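Local coordinates for protein carbohydrate oxidase (PDB 3RJA) that oxidises the C1 hydroxyl of mono-, oligo- and polysaccharides to the lactone with bound FAD, passing the electrons to oxygen to give hydrogen peroxide, at residues Ser71-Gly76 with Ala429-Asp434; Ser150-Leu155 with Pro242-Phe247; Pro37-Gln42 with Gly82-Gln87; Val161-Val166 with Asp182-Ile187. One frame throughout, in Å; residues are numbered along the deposited sequence. Where two conformers were deposited one is given.

Contact 1 of 4, residues Ser71-Gly76 with Ala429-Asp434; sequences SYASFG and ADPRMD. With FAD (flavin-adenine dinucleotide), chain B.
Tyr72 and Ala429 meet where the FAD-binding domain and the berberine-like C-terminal segment close over the flavin cofactor. Followed outward, Tyr72 CB lies 3.3 Å from Ala429 O; chi1 of -69° places CG beside the backbone N, and the ring then runs off toward the isoalloxazine. CD2 still passes near Ala429 N, CE1 comes to 3.7 Å from FAD C9, and OH ends at Gln387 OE1 and at the lactam nitrogen N5 of the bound substrate analogue, hydrogen-bonded to both. Behind the tyrosine the packing is apolar. Ala73 CB sits over the centre of the Phe75 ring, 3.3 Å above its plane, and touches Pro431 CB at 3.8 Å, while Ala429 CB touches both Ala73 CB and Phe75 CE2. Ser71 OG reinforces the turn, accepting from Phe75 N at 2.9 Å and from Ala73 N at 3.1 Å, the latter bond forming an ST turn. An alanine in place of Ser71 is likely to leave these two amides without their shared acceptor and Phe75 less firmly held beside the cofactor. Ser71 N donates to the phosphate oxygen FAD O2A at 3.0 Å, and one water accepts from Tyr72 N and Ala429 N while bonded to FAD O3'. Backbone amides of both segments thus converge on the cofactor, directly or through water, and carbon contacts supply the join between them.

Contact 2 of 4, residues Ser150-Leu155 with Pro242-Phe247; sequences SHMHGL and PREVNF
The imidazole of His151 and the amide of Asn246 bring the short helix 150-153 against the start of strand 245-251. His151 swings its ring over the turn Pro242-Val245: with CG anti to the backbone N (chi1 -161°), ND1 donates an almost straight bond to Arg243 O, 3.1 Å away and in the ring plane, although the donor stands well above the carbonyl plane of its acceptor. Val245 O lies over one face of the same ring. Asn246 OD1 accepts from Met152 N at 3.1 Å and, in a weak, bent bond of 2.8 Å, from His151 N, so one oxygen serves two successive helical amides. Arg243 points its CB away, yet its extended chain returns to Met152, where NE and NH2 both approach Met152 O at 2.9 Å in a pair of weak bonds. Met152, bent at chi2 (74°), crosses this chain obliquely and lays SD and CE over one face of the guanidinium; SD also meets Glu244 CA at 3.8 Å. The imidazole of His153 stacks on Phe205 and meets Tyr264. Asn246 ND2 bonds to Leu262 O and Tyr236 of helix 223-239 packs on Pro242 and Val245, fixing strand and turn; the bonds of Asn246 OD1, His151 and Arg243 attach helix 150-153 to this inner strand of the large antiparallel sheet, between 258-264 and 352-359.

Contact 3 of 4, residues Pro37-Gln42 with Gly82-Gln87; sequences PTAIAQ and GHLMVQ. With ABL ((2R,3R,4R,5R)-4,5-dihydroxy-2-(hydroxymethyl)-6-oxopiperidin-3-yl beta-D-glucopyranoside), chain H.
Gly82 and His83 meet Thr38 at the entry to a pair of parallel strands, 39-42 and 84-87, neighbours in the small three-stranded parallel sheet of the FAD-binding domain. Gly82 O lies 3.6 Å from Thr38 CG2, and His83 O accepts from Thr38 N at 2.9 Å with the donor above the carbonyl plane. Leu84 turns to the face shared with Ala39 and Ala41, its CD1 coming 4.2 Å from Ala39 CB, where Ile3 of helix 2-9 covers Leu84. Met85 N then bonds nearly straight to Ala39 O at 3.0 Å, and Met85 O takes Ala41 N. The Met85 side chain runs beside Ile40, the bend at chi3 (73°) bringing CE to 3.8 Å from Ile40 CD1, with Pro37 CB against Met85 CB. Val86 shares the Leu84 face and packs on Val63 of strand 63-66. Last, Gln87 N donates to Ala41 O. At the neighbouring strand end Gln42, extended beyond CG, lies against a substrate analogue bound well away from the flavin; an alanine there would probably take away the side chain covering the lactam unit's C5A and C6A and open a gap. Gln87 itself packs against Ile40, CB to CG2 at 3.5 Å.

Contact 4 of 4, residues Val161-Val166 with Asp182-Ile187; sequences VGVTVV and DLFWGI
Phe184 brings the CE1-CZ end of its ring to the backbone of Val161 and Gly162, near the start of strand 160-166. CZ is 3.5 Å from Val161 C and CE1 3.6 Å from Gly162 CA; with CG anti to the backbone N (chi1 -167°), the ring leans from the helix flank to the strand. Val163 comes next along the strand, its CG2 near the ring plane at the edge, 4.5 Å from Phe184 CD1. Both methyls of Val163 also straddle Ile187 CG2, each about 4.1 Å away, and the two side chains cross at a slant. Farther on, Val165 CG2 meets Leu183 CD2 at 4.4 Å. The strand axis runs almost at right angles to that of the helix, 97° between directions and 9.4 Å at closest approach. Val161 and Gly162 form a classic beta bulge opposite Lys201 of strand 196-206. Further out, Val163 packs on Val197 and Trp200 of that strand, Phe184 on Ala175 of strand 172-176, and Phe457 of helix 447-457 backs Leu183. Asp182 pairs with Lys456, and Trp185 makes a cation-pi contact with Arg449, so helix 181-190 bridges the sheet and helix 447-457. Between strand and helix the side-chain contacts are all between carbons, the ring also touching peptide atoms, and no polar bond links the two: the join depends on shape and burial, while the charged partners lie on the side facing helix 447-457.

Overall arrangement
Contacts 1, 3 and 4 are largely buried, whereas contact 2 is only partly so. Contacts 1 and 3 touch, Gly76 O lying 3.5 Å from Met85 CG, and their segments alternate along the chain; contact 2 lies on the opposite side of the chain's centre from both. Contact 3 relies on backbone bonding within a parallel sheet, contact 4 on carbon packing of a helix across an antiparallel sheet, and contact 2 on side chains reaching backbone carbonyls and amides. Contact 1 mixes apolar contact with polar groups turned to the cofactor. Helix 150-153 of contact 2 precedes strand 160-166 of contact 4, though their nearest atoms remain about 9 Å apart.

Contact 1 of 4, residues Ser71-Gly76 with Ala429-Asp434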
# COMPACT_ATOMS: atom_id res chain seq x y z
N SER A 71 5.00 4.87 -4.80
CA SER A 71 6.16 4.23 -4.14
C SER A 71 6.95 5.23 -3.27
O SER A 71 7.45 6.26 -3.76
CB SER A 71 7.13 3.65 -5.13
OG SER A 71 8.24 3.12 -4.43
N TYR A 72 7.11 4.89 -1.99
CA TYR A 72 7.82 5.76 -1.05
C TYR A 72 9.29 5.77 -1.44
O TYR A 72 10.03 6.68 -1.07
CB TYR A 72 7.65 5.28 0.38
CG TYR A 72 6.26 5.43 0.97
CD1 TYR A 72 5.23 6.09 0.28
CD2 TYR A 72 5.98 4.93 2.25
CE1 TYR A 72 3.95 6.26 0.87
CE2 TYR A 72 4.75 5.06 2.82
CZ TYR A 72 3.73 5.73 2.14
OH TYR A 72 2.49 5.85 2.75
N ALA A 73 9.71 4.74 -2.20
CA ALA A 73 11.09 4.61 -2.68
C ALA A 73 11.31 5.06 -4.13
O ALA A 73 12.44 4.95 -4.66
CB ALA A 73 11.57 3.13 -2.50
N SER A 74 10.26 5.56 -4.78
CA SER A 74 10.29 5.84 -6.23
C SER A 74 10.64 4.61 -7.05
O SER A 74 11.33 4.74 -8.08
CB SER A 74 11.29 6.97 -6.57
OG SER A 74 10.90 8.15 -5.92
N PHE A 75 10.20 3.42 -6.60
CA PHE A 75 10.47 2.21 -7.35
C PHE A 75 9.77 2.14 -8.73
O PHE A 75 10.13 1.31 -9.56
CB PHE A 75 10.20 0.96 -6.51
CG PHE A 75 11.23 0.70 -5.42
CD1 PHE A 75 12.52 1.22 -5.52
CD2 PHE A 75 10.90 -0.08 -4.31
CE1 PHE A 75 13.50 0.94 -4.51
CE2 PHE A 75 11.86 -0.37 -3.30
CZ PHE A 75 13.16 0.16 -3.40
N GLY A 76 8.78 3.01 -8.97
CA GLY A 76 8.12 3.03 -10.28
C GLY A 76 9.09 3.48 -11.37
O GLY A 76 8.89 3.16 -12.56
N ALA A 429 7.28 1.21 1.24
CA ALA A 429 8.64 0.82 0.81
C ALA A 429 9.74 1.68 1.47
O ALA A 429 9.69 2.93 1.45
CB ALA A 429 8.77 0.90 -0.71
N ASP A 430 10.74 0.99 2.00
CA ASP A 430 11.80 1.67 2.74
C ASP A 430 13.09 1.31 2.03
O ASP A 430 13.59 0.20 2.20
CB ASP A 430 11.77 1.21 4.21
CG ASP A 430 12.98 1.65 5.00
OD1 ASP A 430 13.85 2.37 4.46
OD2 ASP A 430 13.02 1.29 6.18
N PRO A 431 13.62 2.24 1.22
CA PRO A 431 14.75 1.86 0.35
C PRO A 431 16.08 1.70 1.07
O PRO A 431 17.06 1.27 0.44
CB PRO A 431 14.85 3.00 -0.65
CG PRO A 431 14.32 4.22 0.14
CD PRO A 431 13.21 3.65 1.02
N ARG A 432 16.13 2.03 2.36
CA ARG A 432 17.44 1.97 3.07
C ARG A 432 17.74 0.59 3.65
O ARG A 432 18.07 0.44 4.83
CB ARG A 432 17.54 3.08 4.13
CG ARG A 432 17.70 4.46 3.47
CD ARG A 432 17.54 5.62 4.47
NE ARG A 432 18.63 5.71 5.45
CZ ARG A 432 18.60 5.25 6.71
NH1 ARG A 432 17.52 4.62 7.21
NH2 ARG A 432 19.66 5.43 7.49
N MET A 433 17.58 -0.43 2.80
CA MET A 433 17.91 -1.82 3.12
C MET A 433 18.44 -2.48 1.84
O MET A 433 17.93 -2.21 0.74
CB MET A 433 16.67 -2.57 3.62
CG MET A 433 16.07 -2.08 4.98
SD MET A 433 14.53 -2.97 5.45
CE MET A 433 13.40 -2.48 4.17
N ASP A 434 19.46 -3.34 1.95
CA ASP A 434 19.99 -4.00 0.78
C ASP A 434 18.97 -5.02 0.27
O ASP A 434 18.02 -5.35 0.99
CB ASP A 434 21.39 -4.59 1.02
CG ASP A 434 21.39 -5.81 1.96
OD1 ASP A 434 20.42 -6.60 2.01
OD2 ASP A 434 22.42 -6.02 2.63
PA FAD B . 4.02 3.04 -8.17
O1A FAD B . 3.55 3.46 -9.53
O2A FAD B . 5.13 3.88 -7.59
O5B FAD B . 4.51 1.51 -8.24
C5B FAD B . 4.76 0.79 -7.04
C4B FAD B . 5.45 -0.53 -7.39
O4B FAD B . 4.56 -1.34 -8.17
C3B FAD B . 6.71 -0.34 -8.23
O3B FAD B . 7.60 -1.43 -7.98
C2B FAD B . 6.16 -0.49 -9.64
O2B FAD B . 7.09 -0.83 -10.65
C1B FAD B . 5.13 -1.59 -9.43
N9A FAD B . 4.08 -1.51 -10.44
C8A FAD B . 3.36 -0.39 -10.85
N7A FAD B . 2.50 -0.80 -11.81
C5A FAD B . 2.64 -2.13 -12.00
C6A FAD B . 2.00 -3.02 -12.86
N6A FAD B . 1.03 -2.61 -13.70
N1A FAD B . 2.37 -4.35 -12.80
C2A FAD B . 3.38 -4.78 -11.93
N3A FAD B . 4.04 -3.89 -11.11
C4A FAD B . 3.65 -2.58 -11.14
N1 FAD B . -1.01 1.77 1.38
C2 FAD B . -2.00 0.99 1.99
O2 FAD B . -1.91 -0.25 2.03
N3 FAD B . -3.11 1.65 2.50
C4 FAD B . -3.38 3.00 2.35
O4 FAD B . -4.46 3.49 2.74
C4X FAD B . -2.27 3.80 1.74
N5 FAD B . -2.42 5.10 1.57
C5X FAD B . -1.47 5.85 0.91
C6 FAD B . -1.69 7.23 0.65
C7 FAD B . -0.81 7.96 -0.12
C7M FAD B . -1.04 9.47 -0.38
C8 FAD B . 0.26 7.29 -0.77
C8M FAD B . 1.23 8.04 -1.65
C9 FAD B . 0.52 5.96 -0.47
C9A FAD B . -0.35 5.21 0.35
N10 FAD B . -0.19 3.82 0.55
C10 FAD B . -1.09 3.10 1.32
C1' FAD B . 1.01 3.13 -0.03
C2' FAD B . 0.67 2.48 -1.37
O2' FAD B . -0.11 1.32 -1.14
C3' FAD B . 1.93 2.07 -2.09
O3' FAD B . 2.81 3.17 -2.19
C4' FAD B . 1.58 1.51 -3.48
O4' FAD B . 2.58 0.63 -3.88
C5' FAD B . 1.38 2.63 -4.51
O5' FAD B . 1.03 2.07 -5.74
P FAD B . 1.28 2.94 -7.09
O1P FAD B . 0.76 2.21 -8.29
O2P FAD B . 0.68 4.33 -6.91
O3P FAD B . 2.88 3.05 -7.03
O HOH W 1 5.51 2.57 -0.97

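Contact 2 of 4, residues Ser150-Leu155 with Pro242-Phe247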
# COMPACT_ATOMS: atom_id res chain seq x y z
N SER A 150 -10.85 -3.06 5.47
CA SER A 150 -10.09 -4.31 5.46
C SER A 150 -10.50 -5.29 6.56
O SER A 150 -10.46 -6.49 6.32
CB SER A 150 -8.58 -4.08 5.54
OG SER A 150 -8.10 -3.49 4.35
N HIS A 151 -10.89 -4.82 7.74
CA HIS A 151 -11.26 -5.76 8.81
C HIS A 151 -12.53 -6.52 8.36
O HIS A 151 -12.69 -7.73 8.58
CB HIS A 151 -11.47 -5.01 10.11
CG HIS A 151 -11.42 -5.86 11.35
ND1 HIS A 151 -12.56 -6.41 11.93
CD2 HIS A 151 -10.40 -6.17 12.18
CE1 HIS A 151 -12.22 -7.07 13.02
NE2 HIS A 151 -10.92 -6.94 13.21
N MET A 152 -13.43 -5.77 7.73
CA MET A 152 -14.69 -6.29 7.22
C MET A 152 -14.56 -7.11 5.92
O MET A 152 -15.24 -8.11 5.75
CB MET A 152 -15.64 -5.10 6.97
CG MET A 152 -16.98 -5.50 6.38
SD MET A 152 -18.03 -6.28 7.63
CE MET A 152 -19.50 -6.64 6.64
N HIS A 153 -13.72 -6.66 4.98
CA HIS A 153 -13.75 -7.22 3.61
C HIS A 153 -12.39 -7.62 3.06
O HIS A 153 -12.31 -8.02 1.91
CB HIS A 153 -14.38 -6.20 2.63
CG HIS A 153 -15.87 -6.13 2.68
ND1 HIS A 153 -16.68 -7.24 2.51
CD2 HIS A 153 -16.71 -5.08 2.83
CE1 HIS A 153 -17.95 -6.88 2.60
NE2 HIS A 153 -17.99 -5.57 2.80
N GLY A 154 -11.33 -7.47 3.83
CA GLY A 154 -10.01 -7.96 3.40
C GLY A 154 -9.18 -6.94 2.62
O GLY A 154 -9.57 -5.77 2.49
N LEU A 155 -8.02 -7.38 2.14
CA LEU A 155 -7.09 -6.52 1.38
C LEU A 155 -7.59 -6.26 -0.04
O LEU A 155 -8.37 -7.06 -0.61
CB LEU A 155 -5.70 -7.16 1.33
CG LEU A 155 -5.05 -7.52 2.71
CD1 LEU A 155 -3.71 -8.18 2.48
CD2 LEU A 155 -4.86 -6.31 3.63
N PRO A 242 -15.52 -7.17 16.50
CA PRO A 242 -16.31 -7.80 15.46
C PRO A 242 -15.75 -7.45 14.09
O PRO A 242 -15.02 -6.48 13.94
CB PRO A 242 -17.70 -7.18 15.66
CG PRO A 242 -17.72 -6.81 17.12
CD PRO A 242 -16.33 -6.30 17.37
N ARG A 243 -16.08 -8.28 13.11
CA ARG A 243 -15.77 -8.07 11.71
C ARG A 243 -16.08 -6.65 11.23
O ARG A 243 -15.27 -6.03 10.56
CB ARG A 243 -16.58 -9.07 10.88
CG ARG A 243 -16.13 -9.20 9.45
CD ARG A 243 -17.09 -10.09 8.65
NE ARG A 243 -16.72 -10.05 7.24
CZ ARG A 243 -17.53 -10.32 6.23
NH1 ARG A 243 -18.81 -10.64 6.44
NH2 ARG A 243 -17.06 -10.24 4.98
N GLU A 244 -17.26 -6.14 11.61
CA GLU A 244 -17.74 -4.83 11.14
C GLU A 244 -16.89 -3.61 11.59
O GLU A 244 -17.10 -2.48 11.11
CB GLU A 244 -19.19 -4.59 11.62
CG GLU A 244 -20.27 -5.48 10.99
CD GLU A 244 -20.21 -6.93 11.51
OE1 GLU A 244 -19.73 -7.17 12.65
OE2 GLU A 244 -20.66 -7.83 10.76
N VAL A 245 -15.98 -3.80 12.55
CA VAL A 245 -15.21 -2.66 13.05
C VAL A 245 -13.83 -2.60 12.39
O VAL A 245 -13.11 -3.59 12.34
CB VAL A 245 -15.16 -2.59 14.60
CG1 VAL A 245 -14.03 -3.44 15.17
CG2 VAL A 245 -15.00 -1.15 15.04
N ASN A 246 -13.50 -1.43 11.85
CA ASN A 246 -12.22 -1.23 11.16
C ASN A 246 -11.56 -0.06 11.82
O ASN A 246 -12.18 1.03 11.88
CB ASN A 246 -12.40 -0.91 9.67
CG ASN A 246 -13.26 -1.91 8.94
OD1 ASN A 246 -12.76 -2.75 8.21
ND2 ASN A 246 -14.57 -1.80 9.13
N PHE A 247 -10.36 -0.22 12.35
CA PHE A 247 -9.78 0.96 13.00
C PHE A 247 -8.27 0.92 13.16
O PHE A 247 -7.61 -0.12 12.90
CB PHE A 247 -10.48 1.25 14.36
CG PHE A 247 -10.08 0.31 15.50
CD1 PHE A 247 -10.55 -0.99 15.57
CD2 PHE A 247 -9.25 0.77 16.52
CE1 PHE A 247 -10.20 -1.85 16.65
CE2 PHE A 247 -8.88 -0.08 17.61
CZ PHE A 247 -9.36 -1.37 17.67

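Contact 3 of 4, residues Pro37-Gln42 with Gly82-Gln87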
# COMPACT_ATOMS: atom_id res chain seq x y z
N PRO A 37 14.65 8.52 -15.90
CA PRO A 37 14.55 7.34 -16.77
C PRO A 37 15.27 7.62 -18.08
O PRO A 37 15.43 8.79 -18.45
CB PRO A 37 13.05 7.16 -17.01
CG PRO A 37 12.37 8.08 -16.07
CD PRO A 37 13.36 9.17 -15.68
N THR A 38 15.75 6.59 -18.77
CA THR A 38 16.30 6.86 -20.09
C THR A 38 15.21 7.37 -21.06
O THR A 38 15.49 8.19 -21.94
CB THR A 38 17.08 5.69 -20.69
OG1 THR A 38 17.66 6.13 -21.91
CG2 THR A 38 16.19 4.47 -20.95
N ALA A 39 13.99 6.87 -20.89
CA ALA A 39 12.85 7.31 -21.67
C ALA A 39 11.57 6.96 -20.94
O ALA A 39 11.55 6.03 -20.15
CB ALA A 39 12.87 6.64 -23.09
N ILE A 40 10.50 7.72 -21.23
CA ILE A 40 9.19 7.43 -20.67
C ILE A 40 8.20 7.08 -21.79
O ILE A 40 7.90 7.92 -22.64
CB ILE A 40 8.64 8.61 -19.86
CG1 ILE A 40 9.69 9.13 -18.85
CG2 ILE A 40 7.34 8.20 -19.13
CD1 ILE A 40 9.14 10.32 -17.98
N ALA A 41 7.71 5.82 -21.77
CA ALA A 41 6.66 5.32 -22.67
C ALA A 41 5.31 5.55 -22.00
O ALA A 41 5.00 4.91 -20.98
CB ALA A 41 6.85 3.84 -22.96
N GLN A 42 4.52 6.47 -22.55
CA GLN A 42 3.22 6.81 -21.96
C GLN A 42 2.17 5.95 -22.69
O GLN A 42 1.62 6.36 -23.73
CB GLN A 42 2.94 8.30 -22.14
CG GLN A 42 1.76 8.82 -21.30
CD GLN A 42 1.34 10.23 -21.68
OE1 GLN A 42 1.75 11.22 -21.05
NE2 GLN A 42 0.54 10.33 -22.72
N GLY A 82 18.00 5.62 -15.41
CA GLY A 82 18.30 4.90 -16.66
C GLY A 82 17.43 3.73 -17.09
O GLY A 82 17.78 2.97 -18.04
N HIS A 83 16.29 3.53 -16.42
CA HIS A 83 15.37 2.48 -16.84
C HIS A 83 14.47 3.04 -17.91
O HIS A 83 14.27 4.27 -18.02
CB HIS A 83 14.49 1.97 -15.67
CG HIS A 83 15.23 1.16 -14.64
ND1 HIS A 83 14.60 0.19 -13.88
CD2 HIS A 83 16.52 1.19 -14.22
CE1 HIS A 83 15.48 -0.35 -13.05
NE2 HIS A 83 16.65 0.23 -13.23
N LEU A 84 13.90 2.14 -18.69
CA LEU A 84 12.74 2.45 -19.50
C LEU A 84 11.57 2.51 -18.51
O LEU A 84 11.33 1.54 -17.76
CB LEU A 84 12.50 1.33 -20.54
CG LEU A 84 11.27 1.51 -21.44
CD1 LEU A 84 11.23 2.91 -22.04
CD2 LEU A 84 11.32 0.46 -22.58
N MET A 85 10.88 3.65 -18.45
CA MET A 85 9.74 3.75 -17.54
C MET A 85 8.47 3.64 -18.36
O MET A 85 8.26 4.40 -19.31
CB MET A 85 9.78 5.04 -16.68
CG MET A 85 8.75 5.04 -15.51
SD MET A 85 8.87 6.44 -14.37
CE MET A 85 8.21 7.78 -15.37
N VAL A 86 7.64 2.66 -18.00
CA VAL A 86 6.34 2.46 -18.62
C VAL A 86 5.33 3.19 -17.76
O VAL A 86 4.95 2.70 -16.68
CB VAL A 86 5.98 0.96 -18.72
CG1 VAL A 86 4.59 0.74 -19.30
CG2 VAL A 86 7.06 0.19 -19.53
N GLN A 87 4.94 4.39 -18.24
CA GLN A 87 4.08 5.31 -17.50
C GLN A 87 2.61 4.92 -17.80
O GLN A 87 2.18 5.03 -18.94
CB GLN A 87 4.34 6.74 -17.96
CG GLN A 87 3.42 7.79 -17.38
CD GLN A 87 3.48 7.82 -15.85
OE1 GLN A 87 4.51 7.50 -15.26
NE2 GLN A 87 2.39 8.21 -15.22
C1A ABL H . 4.70 14.26 -24.20
O1A ABL H . 5.65 14.54 -23.43
C2A ABL H . 4.13 15.28 -25.18
O2A ABL H . 4.36 16.57 -24.61
C3A ABL H . 2.61 15.10 -25.34
O3A ABL H . 2.15 16.01 -26.36
C4A ABL H . 2.29 13.69 -25.75
O1 ABL H . 0.87 13.52 -25.89
C5A ABL H . 2.71 12.82 -24.54
N5 ABL H . 4.13 13.03 -24.20
C6A ABL H . 2.56 11.32 -24.89
O6A ABL H . 2.88 11.09 -26.25
C1 ABL H . 0.26 13.20 -27.16
C2 ABL H . -1.26 13.03 -26.96
O2 ABL H . -1.52 11.98 -26.02
C3 ABL H . -1.94 12.72 -28.28
O3 ABL H . -3.34 12.78 -28.06
C4 ABL H . -1.48 13.71 -29.39
O4 ABL H . -1.95 13.28 -30.66
C5 ABL H . 0.05 13.82 -29.43
O5 ABL H . 0.47 14.22 -28.12
C6 ABL H . 0.60 14.75 -30.52
O6 ABL H . 0.11 16.06 -30.50

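Contact 4 of 4, residues Val161-Val166 with Asp182-Ile187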
# COMPACT_ATOMS: atom_id res chain seq x y z
N VAL A 161 -9.29 -11.66 -8.78
CA VAL A 161 -9.66 -13.02 -9.26
C VAL A 161 -8.98 -13.35 -10.59
O VAL A 161 -9.05 -14.49 -11.05
CB VAL A 161 -11.19 -13.23 -9.37
CG1 VAL A 161 -11.83 -13.08 -7.99
CG2 VAL A 161 -11.84 -12.23 -10.39
N GLY A 162 -8.33 -12.37 -11.20
CA GLY A 162 -7.50 -12.64 -12.38
C GLY A 162 -6.70 -11.44 -12.86
O GLY A 162 -6.99 -10.30 -12.48
N VAL A 163 -5.69 -11.70 -13.69
CA VAL A 163 -4.90 -10.63 -14.31
C VAL A 163 -4.50 -11.02 -15.72
O VAL A 163 -4.36 -12.21 -16.03
CB VAL A 163 -3.62 -10.25 -13.49
CG1 VAL A 163 -3.97 -9.42 -12.24
CG2 VAL A 163 -2.79 -11.50 -13.11
N THR A 164 -4.34 -10.01 -16.57
CA THR A 164 -3.62 -10.15 -17.82
C THR A 164 -2.24 -9.58 -17.54
O THR A 164 -2.10 -8.51 -16.94
CB THR A 164 -4.33 -9.36 -18.94
OG1 THR A 164 -5.67 -9.86 -19.08
CG2 THR A 164 -3.61 -9.54 -20.28
N VAL A 165 -1.20 -10.29 -17.94
CA VAL A 165 0.15 -9.86 -17.55
C VAL A 165 1.06 -9.87 -18.78
O VAL A 165 1.05 -10.85 -19.54
CB VAL A 165 0.75 -10.79 -16.48
CG1 VAL A 165 2.06 -10.22 -15.92
CG2 VAL A 165 -0.23 -11.04 -15.36
N VAL A 166 1.84 -8.82 -18.94
CA VAL A 166 2.95 -8.80 -19.92
C VAL A 166 4.21 -9.31 -19.25
O VAL A 166 4.68 -8.71 -18.25
CB VAL A 166 3.19 -7.36 -20.47
CG1 VAL A 166 4.39 -7.33 -21.46
CG2 VAL A 166 1.95 -6.83 -21.12
N ASP A 182 0.52 -20.37 -10.37
CA ASP A 182 1.78 -20.02 -9.75
C ASP A 182 2.13 -18.54 -9.95
O ASP A 182 2.58 -17.86 -9.00
CB ASP A 182 2.94 -20.95 -10.20
CG ASP A 182 3.19 -20.94 -11.74
OD1 ASP A 182 2.27 -20.65 -12.57
OD2 ASP A 182 4.32 -21.27 -12.12
N LEU A 183 1.90 -18.04 -11.17
CA LEU A 183 2.10 -16.62 -11.47
C LEU A 183 1.11 -15.79 -10.66
O LEU A 183 1.49 -14.79 -10.04
CB LEU A 183 1.90 -16.35 -12.96
CG LEU A 183 2.02 -14.90 -13.45
CD1 LEU A 183 3.32 -14.24 -12.98
CD2 LEU A 183 1.91 -14.85 -14.98
N PHE A 184 -0.15 -16.24 -10.67
CA PHE A 184 -1.26 -15.63 -9.93
C PHE A 184 -0.91 -15.43 -8.44
O PHE A 184 -1.17 -14.37 -7.85
CB PHE A 184 -2.52 -16.50 -10.09
CG PHE A 184 -3.78 -15.83 -9.65
CD1 PHE A 184 -4.17 -14.61 -10.20
CD2 PHE A 184 -4.60 -16.43 -8.72
CE1 PHE A 184 -5.34 -13.99 -9.80
CE2 PHE A 184 -5.77 -15.83 -8.31
CZ PHE A 184 -6.16 -14.62 -8.88
N TRP A 185 -0.30 -16.46 -7.85
CA TRP A 185 0.11 -16.44 -6.45
C TRP A 185 1.13 -15.32 -6.19
O TRP A 185 0.98 -14.52 -5.25
CB TRP A 185 0.70 -17.82 -6.08
CG TRP A 185 1.09 -18.00 -4.64
CD1 TRP A 185 0.28 -18.44 -3.63
CD2 TRP A 185 2.37 -17.74 -4.04
NE1 TRP A 185 0.99 -18.49 -2.45
CE2 TRP A 185 2.27 -18.08 -2.67
CE3 TRP A 185 3.61 -17.30 -4.53
CZ2 TRP A 185 3.36 -17.98 -1.77
CZ3 TRP A 185 4.71 -17.21 -3.64
CH2 TRP A 185 4.56 -17.53 -2.28
N GLY A 186 2.16 -15.25 -7.04
CA GLY A 186 3.16 -14.19 -6.97
C GLY A 186 2.61 -12.80 -7.23
O GLY A 186 3.03 -11.84 -6.59
N ILE A 187 1.66 -12.68 -8.18
CA ILE A 187 1.11 -11.37 -8.49
C ILE A 187 0.38 -10.83 -7.25
O ILE A 187 0.44 -9.62 -6.95
CB ILE A 187 0.16 -11.40 -9.72
CG1 ILE A 187 0.93 -11.70 -11.02
CG2 ILE A 187 -0.69 -10.15 -9.83
CD1 ILE A 187 1.99 -10.70 -11.44